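Local coordinates for serine protease pet (PDB 4OM9), which is an autotransporter enterotoxin of enteroaggregative Escherichia coli, a secreted serine protease that probably cleaves alpha-fodrin inside host cells, at residues N702-G707 with Y732-D737. Sequence-based numbering, arbitrary orientation.
Sequences NIKSGG and YELTED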
ATOM      1  N   ASN A 702     -26.490  -8.940 -16.995  1.00 51.98           N
ATOM      2  CA  ASN A 702     -25.497  -9.228 -18.026  1.00 53.22           C
ATOM      3  C   ASN A 702     -24.081  -8.752 -17.688  1.00 47.84           C
ATOM      4  O   ASN A 702     -23.886  -7.888 -16.837  1.00 46.65           O
ATOM      5  CB  ASN A 702     -25.924  -8.583 -19.338  1.00 48.52           C
ATOM      6  CG  ASN A 702     -25.827  -7.080 -19.286  1.00 49.16           C
ATOM      7  OD1 ASN A 702     -24.909  -6.494 -19.844  1.00 50.88           O
ATOM      8  ND2 ASN A 702     -26.759  -6.443 -18.580  1.00 49.39           N
ATOM      9  N   ILE A 703     -23.108  -9.315 -18.400  1.00 42.56           N
ATOM     10  CA  ILE A 703     -21.697  -8.987 -18.255  1.00 38.20           C
ATOM     11  C   ILE A 703     -21.143  -8.496 -19.578  1.00 44.41           C
ATOM     12  O   ILE A 703     -21.176  -9.224 -20.566  1.00 46.99           O
ATOM     13  CB  ILE A 703     -20.875 -10.207 -17.799  1.00 39.59           C
ATOM     14  CG1 ILE A 703     -21.405 -10.752 -16.477  1.00 42.59           C
ATOM     15  CG2 ILE A 703     -19.391  -9.861 -17.687  1.00 37.19           C
ATOM     16  CD1 ILE A 703     -20.952 -12.157 -16.197  1.00 42.36           C
ATOM     17  N   LYS A 704     -20.646  -7.267 -19.602  1.00 50.39           N
ATOM     18  CA  LYS A 704     -19.993  -6.725 -20.785  1.00 49.02           C
ATOM     19  C   LYS A 704     -18.494  -6.722 -20.570  1.00 51.25           C
ATOM     20  O   LYS A 704     -18.028  -6.335 -19.492  1.00 53.83           O
ATOM     21  CB  LYS A 704     -20.503  -5.317 -21.086  1.00 52.61           C
ATOM     22  CG  LYS A 704     -21.988  -5.290 -21.378  1.00 54.00           C
ATOM     23  CD  LYS A 704     -22.524  -3.886 -21.595  1.00 55.37           C
ATOM     24  CE  LYS A 704     -24.043  -3.939 -21.765  1.00 62.68           C
ATOM     25  NZ  LYS A 704     -24.666  -2.615 -22.043  1.00 62.67           N
ATOM     26  N   SER A 705     -17.734  -7.148 -21.581  1.00 44.33           N
ATOM     27  CA  SER A 705     -16.295  -7.330 -21.407  1.00 51.01           C
ATOM     28  C   SER A 705     -15.449  -7.051 -22.653  1.00 54.82           C
ATOM     29  O   SER A 705     -15.600  -7.692 -23.689  1.00 53.05           O
ATOM     30  CB  SER A 705     -16.012  -8.754 -20.915  1.00 46.18           C
ATOM     31  OG  SER A 705     -14.618  -9.019 -20.883  1.00 50.84           O
ATOM     32  N   GLY A 706     -14.543  -6.087 -22.515  1.00 59.12           N
ATOM     33  CA  GLY A 706     -13.620  -5.707 -23.563  1.00 57.86           C
ATOM     34  C   GLY A 706     -12.207  -6.035 -23.135  1.00 56.43           C
ATOM     35  O   GLY A 706     -11.239  -5.578 -23.747  1.00 61.68           O
ATOM     36  N   GLY A 707     -12.093  -6.831 -22.073  1.00 51.62           N
ATOM     37  CA  GLY A 707     -10.804  -7.271 -21.566  1.00 50.73           C
ATOM     38  C   GLY A 707     -10.678  -8.783 -21.607  1.00 53.97           C
ATOM     39  O   GLY A 707     -11.261  -9.433 -22.472  1.00 58.49           O
ATOM     40  N   TYR A 732     -27.101 -12.657 -20.556  1.00 63.69           N
ATOM     41  CA  TYR A 732     -26.056 -13.064 -21.491  1.00 64.26           C
ATOM     42  C   TYR A 732     -24.757 -12.305 -21.219  1.00 65.49           C
ATOM     43  O   TYR A 732     -24.703 -11.414 -20.364  1.00 62.47           O
ATOM     44  CB  TYR A 732     -26.468 -12.848 -22.970  1.00 77.61           C
ATOM     45  CG  TYR A 732     -27.914 -13.145 -23.368  1.00 76.75           C
ATOM     46  CD1 TYR A 732     -28.729 -13.988 -22.615  1.00 73.82           C
ATOM     47  CD2 TYR A 732     -28.452 -12.579 -24.523  1.00 78.64           C
ATOM     48  CE1 TYR A 732     -30.039 -14.240 -22.988  1.00 81.51           C
ATOM     49  CE2 TYR A 732     -29.757 -12.831 -24.905  1.00 79.74           C
ATOM     50  CZ  TYR A 732     -30.547 -13.659 -24.134  1.00 81.31           C
ATOM     51  OH  TYR A 732     -31.844 -13.913 -24.514  1.00 81.38           O
ATOM     52  N   GLU A 733     -23.704 -12.677 -21.940  1.00 54.66           N
ATOM     53  CA  GLU A 733     -22.470 -11.903 -21.937  1.00 54.86           C
ATOM     54  C   GLU A 733     -22.231 -11.306 -23.312  1.00 54.76           C
ATOM     55  O   GLU A 733     -22.601 -11.895 -24.333  1.00 54.93           O
ATOM     56  CB  GLU A 733     -21.273 -12.751 -21.504  1.00 55.82           C
ATOM     57  CG  GLU A 733     -21.405 -14.222 -21.756  1.00 56.49           C
ATOM     58  CD  GLU A 733     -21.651 -15.012 -20.484  1.00 56.78           C
ATOM     59  OE1 GLU A 733     -21.151 -14.604 -19.402  1.00 56.85           O
ATOM     60  OE2 GLU A 733     -22.353 -16.054 -20.580  1.00 57.01           O
ATOM     61  N   LEU A 734     -21.618 -10.129 -23.327  1.00 54.54           N
ATOM     62  CA  LEU A 734     -21.398  -9.367 -24.548  1.00 54.42           C
ATOM     63  C   LEU A 734     -19.941  -8.914 -24.617  1.00 54.95           C
ATOM     64  O   LEU A 734     -19.396  -8.391 -23.644  1.00 54.96           O
ATOM     65  CB  LEU A 734     -22.368  -8.174 -24.609  1.00 53.53           C
ATOM     66  CG  LEU A 734     -22.051  -6.862 -25.335  1.00 53.29           C
ATOM     67  CD1 LEU A 734     -21.715  -7.096 -26.785  1.00 61.55           C
ATOM     68  CD2 LEU A 734     -23.204  -5.864 -25.218  1.00 52.46           C
ATOM     69  N   THR A 735     -19.306  -9.130 -25.766  1.00 61.97           N
ATOM     70  CA  THR A 735     -17.895  -8.796 -25.927  1.00 64.54           C
ATOM     71  C   THR A 735     -17.728  -7.524 -26.773  1.00 66.09           C
ATOM     72  O   THR A 735     -18.419  -7.341 -27.774  1.00 68.49           O
ATOM     73  CB  THR A 735     -17.125  -9.971 -26.545  1.00 65.72           C
ATOM     74  OG1 THR A 735     -17.465 -11.178 -25.845  1.00 66.42           O
ATOM     75  CG2 THR A 735     -15.634  -9.743 -26.441  1.00 70.93           C
ATOM     76  N   GLU A 736     -16.803  -6.657 -26.359  1.00 64.32           N
ATOM     77  CA  GLU A 736     -16.801  -5.250 -26.771  1.00 65.56           C
ATOM     78  C   GLU A 736     -15.565  -4.757 -27.527  1.00 62.85           C
ATOM     79  O   GLU A 736     -15.542  -3.621 -27.992  1.00 61.83           O
ATOM     80  CB  GLU A 736     -16.985  -4.368 -25.531  1.00 66.36           C
ATOM     81  CG  GLU A 736     -18.258  -4.632 -24.763  1.00 61.79           C
ATOM     82  CD  GLU A 736     -19.460  -3.914 -25.351  1.00 69.91           C
ATOM     83  OE1 GLU A 736     -20.223  -3.311 -24.567  1.00 66.24           O
ATOM     84  OE2 GLU A 736     -19.654  -3.957 -26.592  1.00 83.09           O
ATOM     85  N   ASP A 737     -14.545  -5.602 -27.632  1.00 61.54           N
ATOM     86  CA  ASP A 737     -13.290  -5.269 -28.315  1.00 65.04           C
ATOM     87  C   ASP A 737     -12.658  -6.548 -28.865  1.00 65.45           C
ATOM     88  O   ASP A 737     -13.235  -7.622 -28.743  1.00 64.48           O
ATOM     89  CB  ASP A 737     -12.306  -4.575 -27.355  1.00 68.42           C
ATOM     90  CG  ASP A 737     -12.563  -3.078 -27.213  1.00 67.88           C
ATOM     91  OD1 ASP A 737     -13.054  -2.449 -28.170  1.00 77.34           O
ATOM     92  OD2 ASP A 737     -12.250  -2.520 -26.143  1.00 67.26           O
TER
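Ile703 bonds to the neighbouring parallel strand through both its N and its O, the N to Tyr732 O and the O to Leu734 N, the latter at 2.9 Å. The carbonyl of the same Leu734 then takes the hydrogen of Ser705 N, also at 2.9 Å, with a C=O...N angle of 171°. Longer bonds lie at the two ends of the ladder, Ile703 N to Tyr732 O at 3.3 Å and Glu736 N to Ser705 O at 3.1 Å. In this last one the donor stands 49° above the carbonyl plane, as the chain leaves the strand. Weaker CA-H contacts run from Glu733 CA to Ile703 O, Lys704 CA to Leu734 O and Thr735 CA to Ser705 O.

On one face Lys704 extends its chain past two neighbours. With CG beside its backbone N (chi1 -62°), its methylenes pass Leu734 and Glu736, which meet the same side of the chain: CE is 4.0 Å from Leu734 CD2, and CD 3.8 Å from Glu736 OE1. The carboxylate thus lies against the aliphatic part of the lysine; the ammonium, with Lys704 NZ 5.2 Å from Glu736 OE1, makes no salt bridge with it but may still feel its charge.

The opposite face carries Ile703, Glu733, Ser705 and Thr735, all buried. Ile703 and Glu733 run alongside each other in the same direction, with Ile703 CD1 4.0 Å from Glu733 OE1, and Thr735 CG2, set anti to its own N, meets Ser705 O end-on.

The two strands belong to successive coils of the right-handed beta-helix that forms the stalk of the passenger domain. Strand 682-685 pairs with the far edge of 703-705, where Leu683 and Ile685 also pack on Ile703 and Ser705. Strand 747-755 follows beyond 733-735, with Val749 and Ile753 against Glu733, so the parallel stack continues both ways along the helix.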